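Local coordinates for KP6 killer toxin subunit alpha (PDB 4GVB), which forms one half of a secreted viral killer toxin, recognising some cellular receptors before acting with the beta subunit to kill sensitive fungal cells, at residues 12-17 / 54-59; 17-22 / 71-76. All coordinates share one frame; numbering follows the deposited sequence.

Interaction 1. Residues 12-17 / 54-59; sequences CKWECW and SDDLRN
Arg58 lays its guanidinium flat over one face of the Trp14 indole, the two planes only 16° apart. This is a cation-pi stack: Arg58 CZ sits 3.5 Å from the centroid of the six-membered ring, and Arg58 CD, over the same face, adds a CH-pi contact at 3.7 Å from that centroid. A bend at chi3 (-59°) folds the end of the arginine over the ring.

The polar grip lies within 54-59. Asp56 takes the guanidinium side-on: Arg58 NE donates to Asp56 OD1 at 2.8 Å and Arg58 NH2 makes a salt bridge to Asp56 OD2 at 2.7 Å, two bonds that probably help keep the group nearly parallel to the indole. The backbone N of Arg58 also donates to Asp56 OD1 (3.2 Å), from the other face of the carboxylate, closing an Asx turn.

Looser van der Waals contacts flank the stack. Lys13 CD rests 3.5 Å from the backbone O of Ser54, and Cys16 SG, disulfide-bonded to Cys74 of strand 71-76, meets Arg58 CG at 3.8 Å.

Lys13 and Trp14 sit opposite the single Phe53 of strand 50-53, a classic beta bulge. The contact joins the start of strand 14-19 to the loop entering helix 58-67 and to that helix's first residue, with Ser76 of strand 71-76 also touching Trp14.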
loop_
_atom_site.group_PDB
_atom_site.type_symbol
_atom_site.label_atom_id
_atom_site.label_comp_id
_atom_site.label_asym_id
_atom_site.label_seq_id
_atom_site.Cartn_x
_atom_site.Cartn_y
_atom_site.Cartn_z
ATOM N N CYS A 12 22.163 4.695 10.112
ATOM C CA CYS A 12 20.802 5.197 10.150
ATOM C C CYS A 12 20.415 5.433 11.603
ATOM O O CYS A 12 21.083 4.943 12.523
ATOM C CB CYS A 12 19.838 4.223 9.472
ATOM S SG CYS A 12 20.351 3.739 7.814
ATOM N N LYS A 13 19.355 6.203 11.813
ATOM C CA LYS A 13 18.903 6.515 13.158
ATOM C C LYS A 13 17.526 5.932 13.447
ATOM O O LYS A 13 17.167 5.707 14.597
ATOM C CB LYS A 13 18.919 8.026 13.386
ATOM C CG LYS A 13 20.288 8.633 13.126
ATOM C CD LYS A 13 20.365 10.095 13.539
ATOM C CE LYS A 13 21.812 10.579 13.470
ATOM N NZ LYS A 13 22.121 11.655 14.452
ATOM N N TRP A 14 16.764 5.682 12.392
ATOM C CA TRP A 14 15.410 5.176 12.537
ATOM C C TRP A 14 15.168 4.023 11.575
ATOM O O TRP A 14 15.746 3.974 10.479
ATOM C CB TRP A 14 14.401 6.290 12.275
ATOM C CG TRP A 14 14.545 7.476 13.175
ATOM C CD1 TRP A 14 15.050 8.707 12.851
ATOM C CD2 TRP A 14 14.162 7.547 14.546
ATOM N NE1 TRP A 14 15.004 9.537 13.946
ATOM C CE2 TRP A 14 14.464 8.845 15.000
ATOM C CE3 TRP A 14 13.590 6.634 15.437
ATOM C CZ2 TRP A 14 14.214 9.254 16.307
ATOM C CZ3 TRP A 14 13.346 7.040 16.739
ATOM C CH2 TRP A 14 13.657 8.339 17.161
ATOM N N GLU A 15 14.320 3.086 11.995
ATOM C CA GLU A 15 13.940 1.954 11.170
ATOM C C GLU A 15 12.441 1.768 11.325
ATOM O O GLU A 15 11.991 1.327 12.380
ATOM C CB GLU A 15 14.654 0.709 11.652
ATOM C CG GLU A 15 14.156 -0.581 11.043
ATOM C CD GLU A 15 14.959 -1.748 11.534
ATOM O OE1 GLU A 15 15.760 -1.535 12.473
ATOM O OE2 GLU A 15 14.817 -2.855 10.975
ATOM N N CYS A 16 11.669 2.113 10.292
ATOM C CA CYS A 16 10.211 2.206 10.433
ATOM C C CYS A 16 9.479 1.336 9.420
ATOM O O CYS A 16 10.035 0.982 8.388
ATOM C CB CYS A 16 9.750 3.659 10.250
ATOM S SG CYS A 16 10.394 4.866 11.408
ATOM N N TRP A 17 8.229 0.993 9.726
ATOM C CA TRP A 17 7.404 0.215 8.805
ATOM C C TRP A 17 5.911 0.424 9.025
ATOM O O TRP A 17 5.466 0.780 10.122
ATOM C CB TRP A 17 7.738 -1.283 8.861
ATOM C CG TRP A 17 7.542 -1.932 10.201
ATOM C CD1 TRP A 17 6.437 -2.624 10.636
ATOM C CD2 TRP A 17 8.489 -1.975 11.277
ATOM N NE1 TRP A 17 6.638 -3.069 11.920
ATOM C CE2 TRP A 17 7.891 -2.693 12.333
ATOM C CE3 TRP A 17 9.779 -1.467 11.450
ATOM C CZ2 TRP A 17 8.544 -2.919 13.543
ATOM C CZ3 TRP A 17 10.422 -1.689 12.655
ATOM C CH2 TRP A 17 9.802 -2.403 13.686
ATOM N N SER A 54 18.449 8.492 8.270
ATOM C CA SER A 54 19.244 9.202 9.266
ATOM C C SER A 54 18.495 10.459 9.687
ATOM O O SER A 54 18.233 10.675 10.866
ATOM C CB SER A 54 20.634 9.552 8.698
ATOM O OG SER A 54 21.372 10.338 9.618
ATOM N N ASP A 55 18.138 11.293 8.719
ATOM C CA ASP A 55 17.275 12.421 9.022
ATOM C C ASP A 55 15.961 11.873 9.583
ATOM O O ASP A 55 15.568 10.746 9.283
ATOM C CB ASP A 55 17.031 13.281 7.780
ATOM C CG ASP A 55 18.263 14.069 7.355
ATOM O OD1 ASP A 55 19.212 14.197 8.161
ATOM O OD2 ASP A 55 18.274 14.580 6.222
ATOM N N ASP A 56 15.286 12.663 10.405
ATOM C CA ASP A 56 14.060 12.196 11.036
ATOM C C ASP A 56 12.879 12.331 10.083
ATOM O O ASP A 56 12.179 13.342 10.085
ATOM C CB ASP A 56 13.789 12.991 12.310
ATOM C CG ASP A 56 12.644 12.421 13.107
ATOM O OD1 ASP A 56 11.975 11.503 12.596
ATOM O OD2 ASP A 56 12.410 12.889 14.236
ATOM N N LEU A 57 12.665 11.305 9.269
ATOM C CA LEU A 57 11.591 11.315 8.285
ATOM C C LEU A 57 10.350 10.591 8.811
ATOM O O LEU A 57 9.464 10.215 8.036
ATOM C CB LEU A 57 12.062 10.643 6.993
ATOM C CG LEU A 57 13.343 11.197 6.359
ATOM C CD1 LEU A 57 13.683 10.448 5.072
ATOM C CD2 LEU A 57 13.235 12.686 6.077
ATOM N N ARG A 58 10.294 10.382 10.123
ATOM C CA ARG A 58 9.181 9.646 10.730
ATOM C C ARG A 58 7.808 10.248 10.412
ATOM O O ARG A 58 6.841 9.526 10.107
ATOM C CB ARG A 58 9.375 9.521 12.252
ATOM C CG ARG A 58 10.417 8.478 12.680
ATOM C CD ARG A 58 10.603 8.477 14.194
ATOM N NE ARG A 58 11.035 9.793 14.658
ATOM C CZ ARG A 58 11.152 10.139 15.936
ATOM N NH1 ARG A 58 10.863 9.262 16.885
ATOM N NH2 ARG A 58 11.549 11.362 16.264
ATOM N N ASN A 59 7.703 11.566 10.489
ATOM C CA ASN A 59 6.413 12.208 10.263
ATOM C C ASN A 59 5.936 12.006 8.836
ATOM O O ASN A 59 4.775 11.653 8.599
ATOM C CB ASN A 59 6.491 13.701 10.562
ATOM C CG ASN A 59 5.124 14.315 10.787
ATOM O OD1 ASN A 59 4.264 13.727 11.461
ATOM N ND2 ASN A 59 4.912 15.499 10.228
#

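Interaction 2. Residues 17-22 / 71-76; sequences WCTAHG and NMSCRS
Trp17 and Ser73 face each other as a hydrogen-bonded pair of an antiparallel sheet, where strand 14-19 runs beside 71-76, an outermost strand of this chain's sheet. Trp17 N gives its hydrogen to Ser73 O at 2.8 Å, and Ser73 N returns one to Trp17 O. Thr19 and Asn71 repeat the reciprocal pair. Cys18 and Met72, the non-hydrogen-bonded pair between them, point to the opposite face, where both touch Phe61 of helix 58-67.

On the face shared by Trp17, Thr19, Asn71 and Ser73, the indole swings across to the neighbouring strand. With chi1 at 60°, its CG sits between the backbone N and the carbonyl carbon, and the ring presents a face to Ser73: Ser73 CB lies 3.9 Å from the centroid of the five-membered ring, a CH-pi contact. Arg75 meets the same indole differently, its CG near the ring plane at the edge, 3.8 Å from Trp17 CH2. The guanidinium of Arg75 is turned almost perpendicular to the indole, the planes 84° apart, with Trp17 CH2 over one guanidinium face, toward its rim.

The side chains of Thr19 and Asn71 cross at about a right angle, with Thr19 OG1 3.2 Å from Asn71 CB. Beyond the strand, His21 meets the ring of His69 of the beta subunit, carrying this end of the contact to the heterodimer interface. A water bridges the threonine and serine hydroxyls, donating to Thr19 OG1 at 2.7 Å and lying 2.6 Å from Ser73 OG.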
loop_
_atom_site.group_PDB
_atom_site.type_symbol
_atom_site.label_atom_id
_atom_site.label_comp_id
_atom_site.label_asym_id
_atom_site.label_seq_id
_atom_site.Cartn_x
_atom_site.Cartn_y
_atom_site.Cartn_z
ATOM N N TRP A 17 8.229 0.993 9.726
ATOM C CA TRP A 17 7.404 0.215 8.805
ATOM C C TRP A 17 5.911 0.424 9.025
ATOM O O TRP A 17 5.466 0.780 10.122
ATOM C CB TRP A 17 7.738 -1.283 8.861
ATOM C CG TRP A 17 7.542 -1.932 10.201
ATOM C CD1 TRP A 17 6.437 -2.624 10.636
ATOM C CD2 TRP A 17 8.489 -1.975 11.277
ATOM N NE1 TRP A 17 6.638 -3.069 11.920
ATOM C CE2 TRP A 17 7.891 -2.693 12.333
ATOM C CE3 TRP A 17 9.779 -1.467 11.450
ATOM C CZ2 TRP A 17 8.544 -2.919 13.543
ATOM C CZ3 TRP A 17 10.422 -1.689 12.655
ATOM C CH2 TRP A 17 9.802 -2.403 13.686
ATOM N N CYS A 18 5.137 0.180 7.971
ATOM C CA CYS A 18 3.683 0.228 8.064
ATOM C C CYS A 18 3.151 -1.044 8.731
ATOM O O CYS A 18 3.672 -2.123 8.501
ATOM C CB CYS A 18 3.072 0.379 6.668
ATOM S SG CYS A 18 3.527 1.916 5.832
ATOM N N THR A 19 2.114 -0.901 9.555
ATOM C CA THR A 19 1.487 -2.044 10.212
ATOM C C THR A 19 -0.023 -2.081 10.005
ATOM O O THR A 19 -0.688 -1.057 10.033
ATOM C CB THR A 19 1.793 -2.082 11.722
ATOM O OG1 THR A 19 1.283 -0.903 12.352
ATOM C CG2 THR A 19 3.290 -2.171 11.956
ATOM N N ALA A 20 -0.553 -3.271 9.769
ATOM C CA ALA A 20 -1.994 -3.446 9.630
ATOM C C ALA A 20 -2.660 -3.142 10.959
ATOM O O ALA A 20 -2.203 -3.607 12.007
ATOM C CB ALA A 20 -2.299 -4.847 9.202
ATOM N N HIS A 21 -3.719 -2.341 10.942
ATOM C CA HIS A 21 -4.441 -2.091 12.182
ATOM C C HIS A 21 -5.017 -3.415 12.719
ATOM O O HIS A 21 -5.239 -4.356 11.957
ATOM C CB HIS A 21 -5.514 -1.008 12.005
ATOM C CG HIS A 21 -6.746 -1.470 11.286
ATOM N ND1 HIS A 21 -7.294 -0.775 10.228
ATOM C CD2 HIS A 21 -7.551 -2.540 11.490
ATOM C CE1 HIS A 21 -8.380 -1.403 9.805
ATOM N NE2 HIS A 21 -8.557 -2.478 10.553
ATOM N N GLY A 22 -5.225 -3.496 14.030
ATOM C CA GLY A 22 -5.710 -4.723 14.638
ATOM C C GLY A 22 -4.650 -5.809 14.757
ATOM O O GLY A 22 -4.153 -6.076 15.850
ATOM N N ASN A 71 -1.069 1.771 10.576
ATOM C CA ASN A 71 -0.288 2.388 11.640
ATOM C C ASN A 71 1.193 2.386 11.261
ATOM O O ASN A 71 1.568 1.889 10.192
ATOM C CB ASN A 71 -0.501 1.651 12.965
ATOM C CG ASN A 71 -1.954 1.720 13.451
ATOM O OD1 ASN A 71 -2.515 0.722 13.909
ATOM N ND2 ASN A 71 -2.565 2.901 13.347
ATOM N N MET A 72 2.039 2.942 12.124
ATOM C CA MET A 72 3.477 2.882 11.877
ATOM C C MET A 72 4.229 2.448 13.131
ATOM O O MET A 72 3.929 2.903 14.226
ATOM C CB MET A 72 4.000 4.239 11.421
ATOM C CG MET A 72 5.514 4.281 11.282
ATOM S SD MET A 72 6.084 5.946 10.909
ATOM C CE MET A 72 5.815 6.770 12.477
ATOM N N SER A 73 5.192 1.551 12.957
ATOM C CA SER A 73 6.144 1.242 14.014
ATOM C C SER A 73 7.535 1.722 13.625
ATOM O O SER A 73 7.941 1.614 12.463
ATOM C CB SER A 73 6.187 -0.255 14.299
ATOM O OG SER A 73 5.038 -0.677 15.011
ATOM N N CYS A 74 8.257 2.247 14.610
ATOM C CA CYS A 74 9.635 2.693 14.418
ATOM C C CYS A 74 10.526 2.186 15.551
ATOM O O CYS A 74 10.101 2.143 16.700
ATOM C CB CYS A 74 9.701 4.216 14.390
ATOM S SG CYS A 74 9.029 4.976 12.903
ATOM N N ARG A 75 11.755 1.803 15.213
ATOM C CA ARG A 75 12.789 1.542 16.204
ATOM C C ARG A 75 13.883 2.602 16.055
ATOM O O ARG A 75 14.208 3.021 14.943
ATOM C CB ARG A 75 13.391 0.144 16.009
ATOM C CG ARG A 75 12.393 -1.008 16.064
ATOM C CD ARG A 75 12.014 -1.362 17.504
ATOM N NE ARG A 75 10.861 -2.266 17.587
ATOM C CZ ARG A 75 9.627 -1.892 17.927
ATOM N NH1 ARG A 75 9.364 -0.623 18.227
ATOM N NH2 ARG A 75 8.646 -2.789 17.970
ATOM N N SER A 76 14.435 3.044 17.179
ATOM C CA SER A 76 15.582 3.947 17.187
ATOM C C SER A 76 16.868 3.130 17.030
ATOM O O SER A 76 17.006 2.077 17.639
ATOM C CB SER A 76 15.604 4.739 18.498
ATOM O OG SER A 76 16.821 5.451 18.662
HETATM O O HOH W 1 5.150 -3.730 14.932
HETATM O O HOH W 2 2.452 -0.235 14.736
HETATM O O HOH W 3 -1.216 -2.166 14.144
#

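From the N terminus, helix 2-8 leads to residues 12-17, which wait for 54-59; interaction 1 thus closes a loop containing helix 28-33 and the hairpin strands 43-45 and 50-53. Before that loop is complete, residues 17-22 open a longer one, closed by 71-76 after helix 58-67. The two contacts therefore cross rather than nest. They share Trp17 and use successive parts of strand 14-19, an inner strand of the sheet. Interaction 1 ties the start of helix 58-67 to that strand, while the Cys16-Cys74 disulfide and a probable hydrogen bond from Arg75 N to Glu15 O join strands 14-19 and 71-76, stitching the two contacts together.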